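Local coordinates for nitroalkane oxidase (Podospora anserina, PDB 3MKH), which oxidises nitroalkanes to aldehydes or ketones with FAD and molecular oxygen, releasing nitrite and hydrogen peroxide, at residues 207-212 and 248-253; 62-67 and 116-121; 331-336 and 340-345. One frame throughout, in Å; residues are numbered along the deposited sequence.

Interaction 1 of 3, residues 207-212 and 248-253; sequences MIILVT and VRVPTK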
loop_
_atom_site.group_PDB
_atom_site.type_symbol
_atom_site.label_atom_id
_atom_site.label_comp_id
_atom_site.label_asym_id
_atom_site.label_seq_id
_atom_site.Cartn_x
_atom_site.Cartn_y
_atom_site.Cartn_z
ATOM N N MET A 207 -36.712 3.229 -15.801
ATOM C CA MET A 207 -37.687 2.172 -15.576
ATOM C C MET A 207 -37.005 0.818 -15.479
ATOM O O MET A 207 -35.867 0.661 -15.902
ATOM C CB MET A 207 -38.662 2.075 -16.752
ATOM C CG MET A 207 -39.331 3.353 -17.201
ATOM S SD MET A 207 -40.288 3.076 -18.709
ATOM C CE MET A 207 -41.564 1.977 -18.124
ATOM N N ILE A 208 -37.722 -0.166 -14.952
ATOM C CA ILE A 208 -37.347 -1.562 -15.150
ATOM C C ILE A 208 -38.527 -2.283 -15.799
ATOM O O ILE A 208 -39.667 -2.220 -15.306
ATOM C CB ILE A 208 -36.963 -2.261 -13.833
ATOM C CG1 ILE A 208 -35.816 -1.509 -13.147
ATOM C CG2 ILE A 208 -36.589 -3.737 -14.094
ATOM C CD1 ILE A 208 -35.386 -2.124 -11.822
ATOM N N ILE A 209 -38.269 -2.942 -16.922
ATOM C CA ILE A 209 -39.323 -3.670 -17.634
ATOM C C ILE A 209 -38.898 -5.111 -17.798
ATOM O O ILE A 209 -37.771 -5.380 -18.217
ATOM C CB ILE A 209 -39.591 -3.060 -19.034
ATOM C CG1 ILE A 209 -39.844 -1.555 -18.905
ATOM C CG2 ILE A 209 -40.754 -3.754 -19.723
ATOM C CD1 ILE A 209 -40.270 -0.895 -20.197
ATOM N N LEU A 210 -39.796 -6.033 -17.460
ATOM C CA LEU A 210 -39.547 -7.448 -17.648
ATOM C C LEU A 210 -39.589 -7.817 -19.123
ATOM O O LEU A 210 -40.389 -7.275 -19.887
ATOM C CB LEU A 210 -40.555 -8.297 -16.857
ATOM C CG LEU A 210 -40.610 -8.032 -15.349
ATOM C CD1 LEU A 210 -41.596 -8.984 -14.639
ATOM C CD2 LEU A 210 -39.195 -8.100 -14.740
ATOM N N VAL A 211 -38.706 -8.731 -19.510
ATOM C CA VAL A 211 -38.727 -9.340 -20.835
ATOM C C VAL A 211 -38.498 -10.844 -20.683
ATOM O O VAL A 211 -37.445 -11.280 -20.202
ATOM C CB VAL A 211 -37.632 -8.756 -21.765
ATOM C CG1 VAL A 211 -37.616 -9.498 -23.111
ATOM C CG2 VAL A 211 -37.852 -7.265 -21.976
ATOM N N THR A 212 -39.483 -11.635 -21.100
ATOM C CA THR A 212 -39.395 -13.085 -20.974
ATOM C C THR A 212 -39.010 -13.689 -22.313
ATOM O O THR A 212 -39.142 -13.044 -23.354
ATOM C CB THR A 212 -40.736 -13.715 -20.516
ATOM O OG1 THR A 212 -41.723 -13.571 -21.552
ATOM C CG2 THR A 212 -41.234 -13.051 -19.246
ATOM N N VAL A 248 -38.688 -4.723 -29.250
ATOM C CA VAL A 248 -39.282 -5.730 -28.398
ATOM C C VAL A 248 -40.509 -5.140 -27.721
ATOM O O VAL A 248 -40.391 -4.263 -26.864
ATOM C CB VAL A 248 -38.292 -6.200 -27.318
ATOM C CG1 VAL A 248 -38.992 -7.155 -26.339
ATOM C CG2 VAL A 248 -37.076 -6.869 -27.960
ATOM N N ARG A 249 -41.686 -5.631 -28.092
ATOM C CA ARG A 249 -42.924 -5.080 -27.561
ATOM C C ARG A 249 -43.490 -5.955 -26.454
ATOM O O ARG A 249 -43.619 -7.169 -26.613
ATOM C CB ARG A 249 -43.956 -4.924 -28.683
ATOM C CG ARG A 249 -43.470 -4.036 -29.822
ATOM C CD ARG A 249 -44.561 -3.794 -30.872
ATOM N NE ARG A 249 -44.167 -2.756 -31.829
ATOM C CZ ARG A 249 -43.353 -2.962 -32.863
ATOM N NH1 ARG A 249 -42.839 -4.168 -33.074
ATOM N NH2 ARG A 249 -43.045 -1.962 -33.687
ATOM N N VAL A 250 -43.841 -5.329 -25.333
ATOM C CA VAL A 250 -44.418 -6.068 -24.221
ATOM C C VAL A 250 -45.645 -5.342 -23.659
ATOM O O VAL A 250 -45.751 -4.115 -23.740
ATOM C CB VAL A 250 -43.385 -6.296 -23.088
ATOM C CG1 VAL A 250 -42.208 -7.125 -23.602
ATOM C CG2 VAL A 250 -42.918 -4.963 -22.510
ATOM N N PRO A 251 -46.574 -6.108 -23.092
ATOM C CA PRO A 251 -47.780 -5.514 -22.510
ATOM C C PRO A 251 -47.431 -4.759 -21.231
ATOM O O PRO A 251 -46.317 -4.882 -20.693
ATOM C CB PRO A 251 -48.675 -6.729 -22.239
ATOM C CG PRO A 251 -47.710 -7.878 -22.065
ATOM C CD PRO A 251 -46.561 -7.581 -23.000
ATOM N N THR A 252 -48.374 -3.971 -20.740
ATOM C CA THR A 252 -48.087 -3.086 -19.625
ATOM C C THR A 252 -47.876 -3.847 -18.317
ATOM O O THR A 252 -47.221 -3.345 -17.408
ATOM C CB THR A 252 -49.182 -2.015 -19.461
ATOM O OG1 THR A 252 -50.448 -2.662 -19.301
ATOM C CG2 THR A 252 -49.223 -1.108 -20.688
ATOM N N LYS A 253 -48.410 -5.057 -18.216
ATOM C CA LYS A 253 -48.140 -5.868 -17.027
ATOM C C LYS A 253 -46.636 -6.116 -16.848
ATOM O O LYS A 253 -46.178 -6.357 -15.731
ATOM C CB LYS A 253 -48.894 -7.202 -17.060
ATOM C CG LYS A 253 -48.486 -8.148 -18.168
ATOM C CD LYS A 253 -49.241 -9.462 -18.065
ATOM C CE LYS A 253 -48.846 -10.415 -19.169
ATOM N NZ LYS A 253 -49.617 -11.677 -19.134
#

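Interaction 2 of 3, residues 62-67 and 116-121; sequences GQISPA and EFLAPF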
loop_
_atom_site.group_PDB
_atom_site.type_symbol
_atom_site.label_atom_id
_atom_site.label_comp_id
_atom_site.label_asym_id
_atom_site.label_seq_id
_atom_site.Cartn_x
_atom_site.Cartn_y
_atom_site.Cartn_z
ATOM N N GLY A 62 -34.600 -20.500 -2.945
ATOM C CA GLY A 62 -33.867 -19.773 -1.927
ATOM C C GLY A 62 -33.458 -18.363 -2.317
ATOM O O GLY A 62 -33.043 -17.578 -1.468
ATOM N N GLN A 63 -33.593 -18.031 -3.597
ATOM C CA GLN A 63 -33.283 -16.688 -4.067
ATOM C C GLN A 63 -34.529 -15.812 -4.107
ATOM O O GLN A 63 -34.451 -14.640 -4.433
ATOM C CB GLN A 63 -32.659 -16.751 -5.472
ATOM C CG GLN A 63 -31.322 -17.450 -5.490
ATOM C CD GLN A 63 -30.820 -17.713 -6.895
ATOM O OE1 GLN A 63 -31.587 -17.687 -7.865
ATOM N NE2 GLN A 63 -29.526 -17.974 -7.011
ATOM N N ILE A 64 -35.684 -16.392 -3.798
ATOM C CA ILE A 64 -36.945 -15.654 -3.891
ATOM C C ILE A 64 -37.467 -15.375 -2.485
ATOM O O ILE A 64 -37.428 -16.233 -1.604
ATOM C CB ILE A 64 -37.983 -16.412 -4.756
ATOM C CG1 ILE A 64 -37.505 -16.431 -6.213
ATOM C CG2 ILE A 64 -39.370 -15.760 -4.682
ATOM C CD1 ILE A 64 -38.321 -17.343 -7.120
ATOM N N SER A 65 -37.934 -14.161 -2.261
ATOM C CA SER A 65 -38.328 -13.787 -0.913
ATOM C C SER A 65 -39.590 -14.535 -0.448
ATOM O O SER A 65 -40.454 -14.866 -1.253
ATOM C CB SER A 65 -38.519 -12.277 -0.850
ATOM O OG SER A 65 -39.884 -11.973 -0.792
ATOM N N PRO A 66 -39.694 -14.813 0.861
ATOM C CA PRO A 66 -40.903 -15.462 1.397
ATOM C C PRO A 66 -42.177 -14.733 1.003
ATOM O O PRO A 66 -43.219 -15.369 0.846
ATOM C CB PRO A 66 -40.704 -15.370 2.909
ATOM C CG PRO A 66 -39.179 -15.433 3.067
ATOM C CD PRO A 66 -38.669 -14.597 1.896
ATOM N N ALA A 67 -42.091 -13.417 0.820
ATOM C CA ALA A 67 -43.266 -12.650 0.444
ATOM C C ALA A 67 -43.825 -13.086 -0.906
ATOM O O ALA A 67 -45.005 -12.867 -1.184
ATOM C CB ALA A 67 -42.965 -11.142 0.467
ATOM N N GLU A 116 -47.062 -14.357 -11.983
ATOM C CA GLU A 116 -46.935 -15.294 -13.095
ATOM C C GLU A 116 -45.501 -15.377 -13.631
ATOM O O GLU A 116 -45.107 -16.403 -14.192
ATOM C CB GLU A 116 -47.894 -14.947 -14.240
ATOM C CG GLU A 116 -47.737 -13.537 -14.798
ATOM C CD GLU A 116 -48.502 -13.337 -16.105
ATOM O OE1 GLU A 116 -48.319 -14.153 -17.031
ATOM O OE2 GLU A 116 -49.279 -12.364 -16.209
ATOM N N PHE A 117 -44.734 -14.299 -13.475
ATOM C CA PHE A 117 -43.378 -14.267 -14.029
ATOM C C PHE A 117 -42.424 -15.089 -13.182
ATOM O O PHE A 117 -41.447 -15.637 -13.691
ATOM C CB PHE A 117 -42.845 -12.837 -14.129
ATOM C CG PHE A 117 -43.561 -11.991 -15.133
ATOM C CD1 PHE A 117 -44.645 -11.213 -14.753
ATOM C CD2 PHE A 117 -43.147 -11.966 -16.460
ATOM C CE1 PHE A 117 -45.317 -10.421 -15.677
ATOM C CE2 PHE A 117 -43.809 -11.171 -17.390
ATOM C CZ PHE A 117 -44.902 -10.395 -16.989
ATOM N N LEU A 118 -42.721 -15.158 -11.886
ATOM C CA LEU A 118 -41.894 -15.863 -10.926
ATOM C C LEU A 118 -42.161 -17.362 -10.941
ATOM O O LEU A 118 -41.332 -18.149 -10.494
ATOM C CB LEU A 118 -42.174 -15.324 -9.526
ATOM C CG LEU A 118 -41.055 -14.703 -8.705
ATOM C CD1 LEU A 118 -40.019 -14.031 -9.592
ATOM C CD2 LEU A 118 -41.638 -13.728 -7.666
ATOM N N ALA A 119 -43.322 -17.759 -11.452
ATOM C CA ALA A 119 -43.746 -19.158 -11.375
ATOM C C ALA A 119 -42.690 -20.191 -11.811
ATOM O O ALA A 119 -42.491 -21.204 -11.124
ATOM C CB ALA A 119 -45.049 -19.370 -12.139
ATOM N N PRO A 120 -42.030 -19.958 -12.960
ATOM C CA PRO A 120 -41.042 -20.945 -13.421
ATOM C C PRO A 120 -39.896 -21.163 -12.430
ATOM O O PRO A 120 -39.269 -22.225 -12.455
ATOM C CB PRO A 120 -40.515 -20.327 -14.718
ATOM C CG PRO A 120 -41.648 -19.479 -15.208
ATOM C CD PRO A 120 -42.246 -18.894 -13.953
ATOM N N PHE A 121 -39.619 -20.176 -11.584
ATOM C CA PHE A 121 -38.458 -20.232 -10.688
ATOM C C PHE A 121 -38.805 -20.858 -9.350
ATOM O O PHE A 121 -37.944 -21.018 -8.484
ATOM C CB PHE A 121 -37.896 -18.822 -10.464
ATOM C CG PHE A 121 -37.366 -18.186 -11.716
ATOM C CD1 PHE A 121 -36.027 -18.323 -12.062
ATOM C CD2 PHE A 121 -38.208 -17.479 -12.563
ATOM C CE1 PHE A 121 -35.527 -17.757 -13.229
ATOM C CE2 PHE A 121 -37.720 -16.901 -13.735
ATOM C CZ PHE A 121 -36.376 -17.047 -14.073
#

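Interaction 3 of 3, residues 331-336 and 340-345; sequences TWKAAH and NGPGDY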
loop_
_atom_site.group_PDB
_atom_site.type_symbol
_atom_site.label_atom_id
_atom_site.label_comp_id
_atom_site.label_asym_id
_atom_site.label_seq_id
_atom_site.Cartn_x
_atom_site.Cartn_y
_atom_site.Cartn_z
ATOM N N THR A 331 -17.972 -8.198 6.128
ATOM C CA THR A 331 -19.072 -8.701 5.311
ATOM C C THR A 331 -20.274 -9.102 6.186
ATOM O O THR A 331 -21.419 -8.800 5.855
ATOM C CB THR A 331 -18.641 -9.890 4.426
ATOM O OG1 THR A 331 -17.709 -9.428 3.443
ATOM C CG2 THR A 331 -19.841 -10.489 3.712
ATOM N N TRP A 332 -20.015 -9.804 7.287
ATOM C CA TRP A 332 -21.119 -10.249 8.158
ATOM C C TRP A 332 -21.797 -9.074 8.876
ATOM O O TRP A 332 -23.018 -9.060 9.062
ATOM C CB TRP A 332 -20.628 -11.294 9.158
ATOM C CG TRP A 332 -20.370 -12.646 8.523
ATOM C CD1 TRP A 332 -20.319 -12.935 7.183
ATOM C CD2 TRP A 332 -20.146 -13.886 9.204
ATOM N NE1 TRP A 332 -20.070 -14.279 6.992
ATOM C CE2 TRP A 332 -19.961 -14.883 8.216
ATOM C CE3 TRP A 332 -20.087 -14.253 10.554
ATOM C CZ2 TRP A 332 -19.716 -16.220 8.537
ATOM C CZ3 TRP A 332 -19.837 -15.581 10.871
ATOM C CH2 TRP A 332 -19.660 -16.548 9.865
ATOM N N LYS A 333 -21.009 -8.086 9.283
ATOM C CA LYS A 333 -21.593 -6.875 9.868
ATOM C C LYS A 333 -22.550 -6.201 8.875
ATOM O O LYS A 333 -23.681 -5.838 9.225
ATOM C CB LYS A 333 -20.495 -5.905 10.342
ATOM C CG LYS A 333 -21.001 -4.510 10.693
ATOM C CD LYS A 333 -21.972 -4.518 11.871
ATOM C CE LYS A 333 -22.591 -3.103 12.071
ATOM N NZ LYS A 333 -23.517 -2.981 13.235
ATOM N N ALA A 334 -22.098 -6.033 7.635
ATOM C CA ALA A 334 -22.927 -5.433 6.597
ATOM C C ALA A 334 -24.163 -6.288 6.330
ATOM O O ALA A 334 -25.254 -5.758 6.144
ATOM C CB ALA A 334 -22.124 -5.241 5.292
ATOM N N ALA A 335 -23.990 -7.608 6.283
ATOM C CA ALA A 335 -25.131 -8.500 6.079
ATOM C C ALA A 335 -26.169 -8.283 7.192
ATOM O O ALA A 335 -27.377 -8.181 6.943
ATOM C CB ALA A 335 -24.675 -9.935 6.070
ATOM N N HIS A 336 -25.688 -8.215 8.426
ATOM C CA HIS A 336 -26.590 -8.088 9.568
ATOM C C HIS A 336 -27.267 -6.714 9.584
ATOM O O HIS A 336 -28.487 -6.611 9.761
ATOM C CB HIS A 336 -25.838 -8.347 10.873
ATOM C CG HIS A 336 -26.720 -8.347 12.079
ATOM N ND1 HIS A 336 -26.846 -7.256 12.912
ATOM C CD2 HIS A 336 -27.557 -9.296 12.570
ATOM C CE1 HIS A 336 -27.704 -7.542 13.881
ATOM N NE2 HIS A 336 -28.147 -8.776 13.697
ATOM N N ASN A 340 -31.132 -5.589 9.788
ATOM C CA ASN A 340 -31.484 -5.380 11.197
ATOM C C ASN A 340 -31.100 -4.033 11.790
ATOM O O ASN A 340 -31.410 -3.758 12.953
ATOM C CB ASN A 340 -30.873 -6.487 12.055
ATOM C CG ASN A 340 -31.323 -7.852 11.618
ATOM O OD1 ASN A 340 -32.472 -8.234 11.850
ATOM N ND2 ASN A 340 -30.436 -8.586 10.935
ATOM N N GLY A 341 -30.419 -3.198 11.008
ATOM C CA GLY A 341 -29.905 -1.951 11.548
ATOM C C GLY A 341 -28.830 -2.214 12.594
ATOM O O GLY A 341 -28.236 -3.299 12.621
ATOM N N PRO A 342 -28.580 -1.231 13.478
ATOM C CA PRO A 342 -29.344 0.015 13.576
ATOM C C PRO A 342 -29.045 0.972 12.433
ATOM O O PRO A 342 -28.250 0.654 11.541
ATOM C CB PRO A 342 -28.852 0.628 14.901
ATOM C CG PRO A 342 -27.456 0.075 15.085
ATOM C CD PRO A 342 -27.381 -1.230 14.343
ATOM N N GLY A 343 -29.679 2.140 12.468
ATOM C CA GLY A 343 -29.453 3.161 11.464
ATOM C C GLY A 343 -30.475 3.203 10.340
ATOM O O GLY A 343 -31.247 2.261 10.143
ATOM N N ASP A 344 -30.478 4.345 9.654
ATOM C CA ASP A 344 -31.148 4.611 8.376
ATOM C C ASP A 344 -30.859 3.563 7.321
ATOM O O ASP A 344 -29.878 2.849 7.429
ATOM C CB ASP A 344 -30.556 5.913 7.809
ATOM C CG ASP A 344 -31.542 7.029 7.799
ATOM O OD1 ASP A 344 -32.725 6.749 8.078
ATOM O OD2 ASP A 344 -31.148 8.177 7.497
ATOM N N TYR A 345 -31.668 3.521 6.268
ATOM C CA TYR A 345 -31.275 2.746 5.099
ATOM C C TYR A 345 -29.956 3.280 4.528
ATOM O O TYR A 345 -29.099 2.494 4.101
ATOM C CB TYR A 345 -32.355 2.701 4.004
ATOM C CG TYR A 345 -31.897 1.821 2.849
ATOM C CD1 TYR A 345 -31.805 0.444 3.006
ATOM C CD2 TYR A 345 -31.487 2.368 1.639
ATOM C CE1 TYR A 345 -31.355 -0.376 1.978
ATOM C CE2 TYR A 345 -31.038 1.553 0.597
ATOM C CZ TYR A 345 -30.977 0.179 0.778
ATOM O OH TYR A 345 -30.526 -0.649 -0.229
HETATM O O HOH W 1 -25.859 -4.750 12.973
#

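Interaction 1 of 3, residues 207-212 and 248-253
Ile209 and Val211 meet Val250 and Val248 inside the beta domain of this acyl-CoA dehydrogenase fold, where a mixed sheet brings two strands that do not pair with each other across one another. The short segments run nearly at right angles, 102° between their N-to-C directions, with an axis approach of 8.3 Å. No hydrogen bond joins them, and the contact is made of branched aliphatic side chains on buried residues. The closest touch is between two methyls, Ile209 CG2 and Val250 CG2, 3.7 Å apart. Ile209 holds CG2 anti to its backbone N, while Val250 keeps CG2 between its own backbone N and carbonyl carbon; the side chains cross obliquely. The second methyl of Val250 is used as well: CG1 lies 4.1 Å from the Leu210 backbone O, so this valine spans two successive residues of strand 206-212. Farther along, Val211 CG1 reaches Val248 CG1 at 4.2 Å. Both Val248 and Val250 direct their CB toward strand 206-212, as residues two apart on a strand can, whereas the CB of Val211 points to the side and its methyl closes the distance. The backbones stay well separated, the nearest CA pair being Val211 and Val250 at 7.4 Å. Ile164 of strand 161-168 packs on both Ile209 and Val211. Helix 213-219 lies beside the crossing, its Leu216 touching both Val211 and Val248, while strand 206-212 pairs antiparallel with strands 184-191 and 255-257.

Interaction 2 of 3, residues 62-67 and 116-121
Ile64 sets CG1 anti to its carbonyl carbon (chi1 -68°) and extends CD1 away from CA (chi2 170°), a nearly straight arm that carries the terminal methyl to residues 116-121. Phe121 likewise has CG anti to its carbonyl carbon (chi1 -64°), which leads the ring away and leaves CB to receive the isoleucine. Ile64 CD1 touches Phe121 CB at 3.7 Å and also lies 3.9 Å from the Phe121 backbone O; the two side chains cross at about a right angle. The same methyl meets the branch point of Leu118, with Ile64 CD1 4.1 Å from Leu118 CG. One methyl is therefore shared by two residues three apart in sequence. A backbone bond from Phe121 N to Leu118 O, 2.9 Å, brings these two partners to the same side of the turn. The contact belongs to the helical N-terminal domain of the acyl-CoA dehydrogenase fold and joins the loop between helices 48-56 and 75-88 to the short helix 115-118 and the turn after it. The Phe121 ring presents its edge, in plane, to the backbone O atoms of Phe117 and Leu118. Leu122 also packs on Ile64, whose backbone is hydrogen-bonded to Gly72. Ile106 of helix 90-109 and His68 cover further parts of Leu118, and the side chain of Phe121 touches Pro128.

Interaction 3 of 3, residues 331-336 and 340-345
His336 and Asn340 meet over a ring face: Asn340 ND2 sits above the imidazole, offset toward its rim, at 3.4 Å from His336 CD2. The amide and ring planes lie 30° apart. Asn340 CB comes over the same ring in a CH-pi contact, 4.0 Å from its centroid. The His336 backbone O takes two bonds from this one residue, a weak one from Asn340 N at 2.8 Å and a better one from Asn340 ND2 at 3.0 Å, where the donor lies in the carbonyl plane on a lone pair (141° at the hydrogen). His336 has CG anti to its backbone N (chi1 -175°), which swings the ring forward along the helix to lie under the asparagine. At the ring edge, in plane, a water lies 2.7 Å from His336 ND1; it accepts from Lys333 NZ at 2.9 Å and donates to Gly341 O at 2.8 Å, linking the helix to the loop. These bonds gather round the C-terminal end of helix 311-340 in the helical C-terminal domain of the acyl-CoA dehydrogenase fold. Gly341 leaves the helix with positive phi, and a cis peptide before Pro342 carries the chain on toward helix 345-374. Lys333 NZ also bonds Ser424 O, which anchors the amine beside the water. An alanine in place of His336 is likely to leave the water without its ring partner and the asparagine side chain without the surface beneath it. From the second subunit, His6 packs edge-to-face on His336 and makes a weak hydrogen bond through NE2 to Gly341 O, placing this helix end at a subunit interface of the tetramer.

Interactions 1 and 2 adjoin, their centres 18 Å apart, where the beta domain meets the helical N-terminal domain. Lys253 NZ forms a salt bridge with Glu116 OE2 at 3.0 Å. Beside it, Phe117 packs against strand 206-212, its CD2 3.5 Å from Thr212 CG2 and its CG 3.6 Å from Leu210 CD1. Both contacts stand back from the cofactor: the side chains of Leu210 and Phe121 are each about 13 Å from a bound FAD. Interaction 3 lies apart, in the C-terminal domain and away from the annotated sites, with centres 33 Å from interaction 1 and 25 Å from interaction 2 and nearest atoms about 13 Å from either.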